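Local atomic coordinates of N-alpha-acetyltransferase 35, NatC auxiliary subunit (Saccharomyces cerevisiae, PDB entry 6YGA), a protein that forms, as the auxiliary subunit of the NatC N-terminal acetyltransferase, a complex with MAK3 and MAK31 that acetylates the N-terminal methionine of L-A virus Gag protein. Residues 329-334 with 719-724; 121-126 with 154-159. All blocks are in the same frame, centred on the assembly; numbering follows the deposited sequence.

Contact 1: 329-334 with 719-724; sequences FNKLEQ and WNYFPI. With EDO (1,2-ethanediol), chain C.
Lys331 and Leu332 close on the benzo end of Trp719, where a loop between helices 319-328 and 337-347 of the TPR-like helical region meets the loop joining antiparallel strands 708-713 and 724-729. Lys331 crosses the indole at about a right angle, its CG 3.5 Å from Trp719 CH2 and its CD 3.7 Å from that same carbon. The backbone takes part too: Lys331 O lies in the plane of the indole at its edge, 3.5 Å from Trp719 CH2. Leu332 adds an oblique apolar touch, CD2 to Trp719 CZ3 at 3.8 Å, while also packing on Leu670 and Glu673 of helix 668-701.

Within the second loop, Trp719 NE1 stands 3.2 Å above one face of the Tyr721 ring, offset toward its rim. Tyr674 makes an edge-to-face stack with the indole, Thr681 OG1 is hydrogen-bonded to Trp719 N, and Glu449 OE2 to Tyr721 OH.

Beyond chi1 (-172°), which sets CG anti to the backbone N, the lysine bends at each of its remaining torsions. This curl leaves methylenes against tryptophan and lets the ammonium bond both Lys327 O and an ethanediol, probably from the crystallisation liquor, with Lys331 NZ 3.0 Å from EDO O1.

Contact 2: 121-126 with 154-159; sequences ESLLSS and GVCYLT
Glu121 O is gripped twice by one residue, accepting from Ser125 N at 3.0 Å and from Ser125 OG at 2.9 Å. The two donors come from opposite faces of the carbonyl plane, the hydroxyl tilted 30° out of it; this bond turns the serine's polar end back onto its own helix. On the partner helix Thr159 does something similar one turn back: its OG1 donates to Cys156 O over 3.1 Å, at a more bent C=O...O angle of 118°.

Between these helices the meeting is apolar. Helix 118-129 packs on helix 142-167 in the helical part of the Mak10 family region, with the Cys156 sulfur as the point on which two consecutive leucines converge. Cys156 SG, set beside the backbone N and anti to the carbonyl carbon (chi1 -74°), meets Leu123 CD2 at 3.9 Å and Leu124 CG at 4.0 Å. The leucine branches touching the sulfur are unlike, a terminal methyl from Leu123 and the branch point of Leu124, whose CD2 lies 4.1 Å from Cys156 SG.

Leu123 also rests on Ile152 and Leu153 of helix 142-167, and Leu124 on Leu115 and Phe184 from neighbouring loops. One turn farther along the second helix, the Thr159 side chain packs on Trp103 of helix 85-104.

The two contacts share no element: contact 1 joins two loops in the TPR-like region, contact 2 two helices in the Mak10 family region earlier in the chain. Their centres are 39 Å apart, their nearest atoms about 18 Å, and they do not touch. Contact 1 lies closer to the middle of the chain yet is only partly buried, pairing a buried aromatic with partly exposed loop residues. Contact 2 is farther out, but all its touching residues are buried. Neither has a hydrogen bond directly between its segments. The chemistry differs accordingly: aliphatic and carbonyl atoms round an indole, with a charged end turned elsewhere, against thiol and leucine packing between helices where Ser125 and Thr159 bond back to carbonyls of their own helix.

Contact 1: 329-334 with 719-724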
ATOM      1  N   PHE B 329     -13.257   8.030  -9.515  1.00 37.33           N
ATOM      2  CA  PHE B 329     -12.676   9.150  -8.776  1.00 41.14           C
ATOM      3  C   PHE B 329     -11.238   8.874  -8.362  1.00 41.01           C
ATOM      4  O   PHE B 329     -10.449   9.812  -8.206  1.00 41.50           O
ATOM      5  CB  PHE B 329     -13.529   9.488  -7.550  1.00 43.40           C
ATOM      6  CG  PHE B 329     -13.070   8.823  -6.279  1.00 40.71           C
ATOM      7  CD1 PHE B 329     -13.387   7.500  -6.025  1.00 38.72           C
ATOM      8  CD2 PHE B 329     -12.339   9.526  -5.330  1.00 37.89           C
ATOM      9  CE1 PHE B 329     -12.974   6.881  -4.855  1.00 39.34           C
ATOM     10  CE2 PHE B 329     -11.921   8.915  -4.158  1.00 35.40           C
ATOM     11  CZ  PHE B 329     -12.240   7.590  -3.919  1.00 37.05           C
ATOM     12  N   ASN B 330     -10.876   7.602  -8.197  1.00 42.03           N
ATOM     13  CA  ASN B 330      -9.559   7.207  -7.715  1.00 41.71           C
ATOM     14  C   ASN B 330      -8.874   6.256  -8.690  1.00 43.98           C
ATOM     15  O   ASN B 330      -8.001   5.481  -8.291  1.00 44.89           O
ATOM     16  CB  ASN B 330      -9.687   6.564  -6.331  1.00 40.49           C
ATOM     17  CG  ASN B 330      -8.367   6.489  -5.586  1.00 40.99           C
ATOM     18  OD1 ASN B 330      -7.503   7.349  -5.745  1.00 46.75           O
ATOM     19  ND2 ASN B 330      -8.201   5.448  -4.779  1.00 36.38           N
ATOM     20  N   LYS B 331      -9.248   6.306  -9.965  1.00 45.46           N
ATOM     21  CA  LYS B 331      -8.852   5.289 -10.933  1.00 43.33           C
ATOM     22  C   LYS B 331      -7.706   5.718 -11.834  1.00 46.22           C
ATOM     23  O   LYS B 331      -6.820   4.911 -12.122  1.00 46.29           O
ATOM     24  CB  LYS B 331     -10.055   4.902 -11.800  1.00 40.33           C
ATOM     25  CG  LYS B 331      -9.824   3.713 -12.716  1.00 40.86           C
ATOM     26  CD  LYS B 331      -9.363   2.486 -11.934  1.00 45.23           C
ATOM     27  CE  LYS B 331     -10.375   2.052 -10.874  1.00 47.84           C
ATOM     28  NZ  LYS B 331     -11.686   1.634 -11.445  1.00 49.39           N
ATOM     29  N   LEU B 332      -7.715   6.965 -12.306  1.00 48.97           N
ATOM     30  CA  LEU B 332      -6.687   7.407 -13.240  1.00 51.30           C
ATOM     31  C   LEU B 332      -5.353   7.617 -12.535  1.00 54.95           C
ATOM     32  O   LEU B 332      -4.295   7.284 -13.082  1.00 56.80           O
ATOM     33  CB  LEU B 332      -7.150   8.676 -13.944  1.00 51.61           C
ATOM     34  CG  LEU B 332      -8.388   8.434 -14.809  1.00 50.74           C
ATOM     35  CD1 LEU B 332      -8.887   9.733 -15.386  1.00 53.99           C
ATOM     36  CD2 LEU B 332      -8.068   7.445 -15.918  1.00 48.12           C
ATOM     37  N   GLU B 333      -5.380   8.166 -11.323  1.00 57.25           N
ATOM     38  CA  GLU B 333      -4.186   8.257 -10.498  1.00 60.25           C
ATOM     39  C   GLU B 333      -4.604   8.245  -9.037  1.00 55.09           C
ATOM     40  O   GLU B 333      -5.744   8.574  -8.693  1.00 55.41           O
ATOM     41  CB  GLU B 333      -3.356   9.507 -10.821  1.00 68.59           C
ATOM     42  CG  GLU B 333      -4.035  10.822 -10.484  1.00 76.52           C
ATOM     43  CD  GLU B 333      -3.183  12.026 -10.840  1.00 85.67           C
ATOM     44  OE1 GLU B 333      -2.165  11.855 -11.543  1.00 88.03           O
ATOM     45  OE2 GLU B 333      -3.532  13.148 -10.413  1.00 92.73           O
ATOM     46  N   GLN B 334      -3.667   7.854  -8.178  1.00 50.10           N
ATOM     47  CA  GLN B 334      -3.964   7.696  -6.761  1.00 45.53           C
ATOM     48  C   GLN B 334      -4.215   9.053  -6.112  1.00 41.88           C
ATOM     49  O   GLN B 334      -3.378   9.955  -6.192  1.00 43.58           O
ATOM     50  CB  GLN B 334      -2.813   6.972  -6.064  1.00 47.34           C
ATOM     51  CG  GLN B 334      -3.055   6.683  -4.593  1.00 48.76           C
ATOM     52  CD  GLN B 334      -2.051   5.701  -4.020  1.00 49.03           C
ATOM     53  OE1 GLN B 334      -1.729   4.690  -4.644  1.00 48.45           O
ATOM     54  NE2 GLN B 334      -1.547   5.999  -2.828  1.00 49.65           N
ATOM     55  N   TRP B 719      -4.097   3.077 -21.164  1.00 38.07           N
ATOM     56  CA  TRP B 719      -4.658   2.390 -20.008  1.00 35.53           C
ATOM     57  C   TRP B 719      -3.916   1.069 -19.845  1.00 35.23           C
ATOM     58  O   TRP B 719      -4.011   0.185 -20.704  1.00 38.17           O
ATOM     59  CB  TRP B 719      -6.160   2.169 -20.161  1.00 37.71           C
ATOM     60  CG  TRP B 719      -6.775   1.644 -18.904  1.00 39.70           C
ATOM     61  CD1 TRP B 719      -7.367   0.431 -18.722  1.00 38.81           C
ATOM     62  CD2 TRP B 719      -6.823   2.309 -17.634  1.00 38.43           C
ATOM     63  NE1 TRP B 719      -7.797   0.305 -17.423  1.00 40.04           N
ATOM     64  CE2 TRP B 719      -7.472   1.445 -16.735  1.00 38.13           C
ATOM     65  CE3 TRP B 719      -6.386   3.556 -17.176  1.00 38.44           C
ATOM     66  CZ2 TRP B 719      -7.698   1.785 -15.403  1.00 36.98           C
ATOM     67  CZ3 TRP B 719      -6.608   3.892 -15.855  1.00 39.26           C
ATOM     68  CH2 TRP B 719      -7.258   3.010 -14.983  1.00 36.47           C
ATOM     69  N   ASN B 720      -3.196   0.935 -18.734  1.00 35.44           N
ATOM     70  CA  ASN B 720      -2.224  -0.132 -18.551  1.00 42.77           C
ATOM     71  C   ASN B 720      -2.829  -1.416 -17.990  1.00 43.86           C
ATOM     72  O   ASN B 720      -2.083  -2.285 -17.524  1.00 42.93           O
ATOM     73  CB  ASN B 720      -1.087   0.357 -17.659  1.00 49.58           C
ATOM     74  CG  ASN B 720      -0.321   1.499 -18.292  1.00 55.83           C
ATOM     75  OD1 ASN B 720      -0.279   1.626 -19.518  1.00 55.09           O
ATOM     76  ND2 ASN B 720       0.291   2.335 -17.463  1.00 59.79           N
ATOM     77  N   TYR B 721      -4.153  -1.563 -18.026  1.00 43.35           N
ATOM     78  CA  TYR B 721      -4.718  -2.896 -17.856  1.00 40.29           C
ATOM     79  C   TYR B 721      -4.388  -3.791 -19.043  1.00 39.42           C
ATOM     80  O   TYR B 721      -4.477  -5.018 -18.926  1.00 38.50           O
ATOM     81  CB  TYR B 721      -6.236  -2.833 -17.670  1.00 38.81           C
ATOM     82  CG  TYR B 721      -6.706  -2.436 -16.287  1.00 38.94           C
ATOM     83  CD1 TYR B 721      -5.846  -1.842 -15.371  1.00 39.05           C
ATOM     84  CD2 TYR B 721      -8.018  -2.668 -15.895  1.00 40.80           C
ATOM     85  CE1 TYR B 721      -6.287  -1.479 -14.109  1.00 39.69           C
ATOM     86  CE2 TYR B 721      -8.464  -2.314 -14.636  1.00 40.96           C
ATOM     87  CZ  TYR B 721      -7.597  -1.721 -13.748  1.00 42.63           C
ATOM     88  OH  TYR B 721      -8.044  -1.368 -12.497  1.00 45.02           O
ATOM     89  N   PHE B 722      -4.013  -3.202 -20.177  1.00 38.33           N
ATOM     90  CA  PHE B 722      -3.675  -3.939 -21.393  1.00 39.44           C
ATOM     91  C   PHE B 722      -2.312  -3.453 -21.872  1.00 41.96           C
ATOM     92  O   PHE B 722      -2.222  -2.607 -22.772  1.00 41.76           O
ATOM     93  CB  PHE B 722      -4.741  -3.743 -22.474  1.00 37.99           C
ATOM     94  CG  PHE B 722      -6.143  -4.018 -22.004  1.00 39.66           C
ATOM     95  CD1 PHE B 722      -6.926  -2.997 -21.490  1.00 39.06           C
ATOM     96  CD2 PHE B 722      -6.683  -5.294 -22.084  1.00 38.43           C
ATOM     97  CE1 PHE B 722      -8.220  -3.241 -21.058  1.00 37.49           C
ATOM     98  CE2 PHE B 722      -7.979  -5.544 -21.656  1.00 35.36           C
ATOM     99  CZ  PHE B 722      -8.747  -4.515 -21.141  1.00 34.59           C
ATOM    100  N   PRO B 723      -1.228  -3.956 -21.284  1.00 41.57           N
ATOM    101  CA  PRO B 723       0.105  -3.523 -21.714  1.00 41.12           C
ATOM    102  C   PRO B 723       0.421  -4.004 -23.121  1.00 41.49           C
ATOM    103  O   PRO B 723      -0.217  -4.909 -23.660  1.00 39.38           O
ATOM    104  CB  PRO B 723       1.041  -4.166 -20.684  1.00 42.05           C
ATOM    105  CG  PRO B 723       0.289  -5.347 -20.187  1.00 41.94           C
ATOM    106  CD  PRO B 723      -1.161  -4.946 -20.196  1.00 40.76           C
ATOM    107  N   ILE B 724       1.430  -3.378 -23.715  1.00 40.41           N
ATOM    108  CA  ILE B 724       1.856  -3.699 -25.072  1.00 38.82           C
ATOM    109  C   ILE B 724       2.952  -4.753 -24.997  1.00 38.74           C
ATOM    110  O   ILE B 724       3.995  -4.535 -24.370  1.00 40.16           O
ATOM    111  CB  ILE B 724       2.349  -2.444 -25.808  1.00 41.14           C
ATOM    112  CG1 ILE B 724       1.328  -1.308 -25.686  1.00 40.96           C
ATOM    113  CG2 ILE B 724       2.630  -2.757 -27.268  1.00 37.92           C
ATOM    114  CD1 ILE B 724       0.008  -1.592 -26.353  1.00 39.32           C
TER
HETATM  115  C1  EDO C 824     -13.770   1.973 -14.934  1.00 67.99           C
HETATM  116  O1  EDO C 824     -12.627   1.368 -14.320  1.00 69.22           O
HETATM  117  C2  EDO C 824     -14.361   1.014 -15.960  1.00 67.69           C
HETATM  118  O2  EDO C 824     -15.566   1.571 -16.502  1.00 68.10           O

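Contact 2: 121-126 with 154-159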
ATOM      1  N   GLU B 121       7.174  20.442  19.158  1.00 65.36           N
ATOM      2  CA  GLU B 121       7.482  19.643  20.338  1.00 67.04           C
ATOM      3  C   GLU B 121       7.223  20.435  21.611  1.00 70.79           C
ATOM      4  O   GLU B 121       6.691  19.896  22.589  1.00 72.41           O
ATOM      5  CB  GLU B 121       8.938  19.169  20.281  1.00 69.06           C
ATOM      6  CG  GLU B 121       9.283  17.979  21.183  1.00 72.27           C
ATOM      7  CD  GLU B 121       9.612  18.373  22.611  1.00 80.12           C
ATOM      8  OE1 GLU B 121       9.741  19.584  22.889  1.00 83.73           O
ATOM      9  OE2 GLU B 121       9.744  17.463  23.457  1.00 83.13           O
ATOM     10  N   SER B 122       7.588  21.719  21.616  1.00 72.34           N
ATOM     11  CA  SER B 122       7.420  22.538  22.812  1.00 74.37           C
ATOM     12  C   SER B 122       5.943  22.744  23.132  1.00 73.59           C
ATOM     13  O   SER B 122       5.524  22.616  24.289  1.00 75.32           O
ATOM     14  CB  SER B 122       8.133  23.880  22.629  1.00 76.76           C
ATOM     15  OG  SER B 122       8.098  24.651  23.817  1.00 80.77           O
ATOM     16  N   LEU B 123       5.135  23.055  22.115  1.00 72.17           N
ATOM     17  CA  LEU B 123       3.706  23.266  22.338  1.00 74.15           C
ATOM     18  C   LEU B 123       3.017  21.981  22.784  1.00 75.91           C
ATOM     19  O   LEU B 123       2.226  21.989  23.735  1.00 77.85           O
ATOM     20  CB  LEU B 123       3.050  23.821  21.072  1.00 72.37           C
ATOM     21  CG  LEU B 123       1.518  23.871  21.043  1.00 72.26           C
ATOM     22  CD1 LEU B 123       0.958  24.640  22.232  1.00 75.17           C
ATOM     23  CD2 LEU B 123       1.022  24.479  19.738  1.00 70.70           C
ATOM     24  N   LEU B 124       3.303  20.863  22.110  1.00 75.00           N
ATOM     25  CA  LEU B 124       2.676  19.600  22.486  1.00 75.58           C
ATOM     26  C   LEU B 124       3.066  19.171  23.897  1.00 78.02           C
ATOM     27  O   LEU B 124       2.271  18.523  24.587  1.00 76.93           O
ATOM     28  CB  LEU B 124       3.041  18.507  21.479  1.00 73.69           C
ATOM     29  CG  LEU B 124       2.363  18.581  20.109  1.00 72.88           C
ATOM     30  CD1 LEU B 124       2.904  17.506  19.174  1.00 71.32           C
ATOM     31  CD2 LEU B 124       0.854  18.454  20.255  1.00 71.89           C
ATOM     32  N   SER B 125       4.272  19.527  24.348  1.00 80.86           N
ATOM     33  CA  SER B 125       4.707  19.129  25.685  1.00 83.79           C
ATOM     34  C   SER B 125       3.960  19.901  26.768  1.00 85.25           C
ATOM     35  O   SER B 125       3.571  19.323  27.790  1.00 83.07           O
ATOM     36  CB  SER B 125       6.216  19.326  25.830  1.00 85.27           C
ATOM     37  OG  SER B 125       6.931  18.400  25.029  1.00 84.86           O
ATOM     38  N   SER B 126       3.763  21.206  26.573  1.00 91.16           N
ATOM     39  CA  SER B 126       2.976  21.974  27.533  1.00 98.92           C
ATOM     40  C   SER B 126       1.500  21.604  27.459  1.00104.73           C
ATOM     41  O   SER B 126       0.798  21.653  28.476  1.00106.98           O
ATOM     42  CB  SER B 126       3.158  23.472  27.294  1.00 98.47           C
ATOM     43  OG  SER B 126       2.378  23.913  26.195  1.00 95.93           O
ATOM     44  N   GLY B 154      -1.967  25.839  14.733  1.00 63.41           N
ATOM     45  CA  GLY B 154      -2.774  25.410  13.602  1.00 62.21           C
ATOM     46  C   GLY B 154      -2.341  24.062  13.061  1.00 57.68           C
ATOM     47  O   GLY B 154      -3.170  23.187  12.797  1.00 52.70           O
ATOM     48  N   VAL B 155      -1.030  23.876  12.892  1.00 57.86           N
ATOM     49  CA  VAL B 155      -0.517  22.596  12.413  1.00 56.46           C
ATOM     50  C   VAL B 155      -0.767  21.499  13.443  1.00 59.44           C
ATOM     51  O   VAL B 155      -1.122  20.369  13.087  1.00 60.75           O
ATOM     52  CB  VAL B 155       0.974  22.724  12.055  1.00 54.66           C
ATOM     53  CG1 VAL B 155       1.549  21.377  11.652  1.00 52.89           C
ATOM     54  CG2 VAL B 155       1.160  23.734  10.934  1.00 54.83           C
ATOM     55  N   CYS B 156      -0.598  21.809  14.732  1.00 61.02           N
ATOM     56  CA  CYS B 156      -0.882  20.813  15.761  1.00 60.81           C
ATOM     57  C   CYS B 156      -2.359  20.440  15.766  1.00 60.95           C
ATOM     58  O   CYS B 156      -2.714  19.283  16.024  1.00 60.27           O
ATOM     59  CB  CYS B 156      -0.453  21.321  17.138  1.00 61.48           C
ATOM     60  SG  CYS B 156       1.332  21.331  17.430  1.00 64.30           S
ATOM     61  N   TYR B 157      -3.236  21.407  15.481  1.00 61.83           N
ATOM     62  CA  TYR B 157      -4.652  21.090  15.334  1.00 60.19           C
ATOM     63  C   TYR B 157      -4.883  20.191  14.126  1.00 59.30           C
ATOM     64  O   TYR B 157      -5.761  19.321  14.148  1.00 59.45           O
ATOM     65  CB  TYR B 157      -5.477  22.374  15.214  1.00 60.03           C
ATOM     66  CG  TYR B 157      -6.970  22.137  15.286  1.00 59.55           C
ATOM     67  CD1 TYR B 157      -7.633  22.136  16.507  1.00 59.83           C
ATOM     68  CD2 TYR B 157      -7.715  21.907  14.136  1.00 59.33           C
ATOM     69  CE1 TYR B 157      -8.995  21.914  16.582  1.00 61.51           C
ATOM     70  CE2 TYR B 157      -9.078  21.684  14.201  1.00 60.01           C
ATOM     71  CZ  TYR B 157      -9.711  21.689  15.426  1.00 62.14           C
ATOM     72  OH  TYR B 157     -11.066  21.467  15.493  1.00 64.32           O
ATOM     73  N   LEU B 158      -4.094  20.382  13.065  1.00 58.23           N
ATOM     74  CA  LEU B 158      -4.237  19.554  11.872  1.00 56.90           C
ATOM     75  C   LEU B 158      -3.883  18.101  12.163  1.00 58.72           C
ATOM     76  O   LEU B 158      -4.647  17.186  11.832  1.00 58.68           O
ATOM     77  CB  LEU B 158      -3.361  20.101  10.746  1.00 53.38           C
ATOM     78  CG  LEU B 158      -3.337  19.277   9.458  1.00 50.77           C
ATOM     79  CD1 LEU B 158      -4.669  19.379   8.721  1.00 50.75           C
ATOM     80  CD2 LEU B 158      -2.185  19.711   8.566  1.00 48.17           C
ATOM     81  N   THR B 159      -2.720  17.867  12.779  1.00 57.86           N
ATOM     82  CA  THR B 159      -2.294  16.498  13.054  1.00 57.02           C
ATOM     83  C   THR B 159      -3.271  15.784  13.977  1.00 57.85           C
ATOM     84  O   THR B 159      -3.468  14.569  13.851  1.00 58.69           O
ATOM     85  CB  THR B 159      -0.892  16.486  13.663  1.00 57.92           C
ATOM     86  OG1 THR B 159      -0.957  16.953  15.015  1.00 62.95           O
ATOM     87  CG2 THR B 159       0.046  17.382  12.870  1.00 54.73           C
TER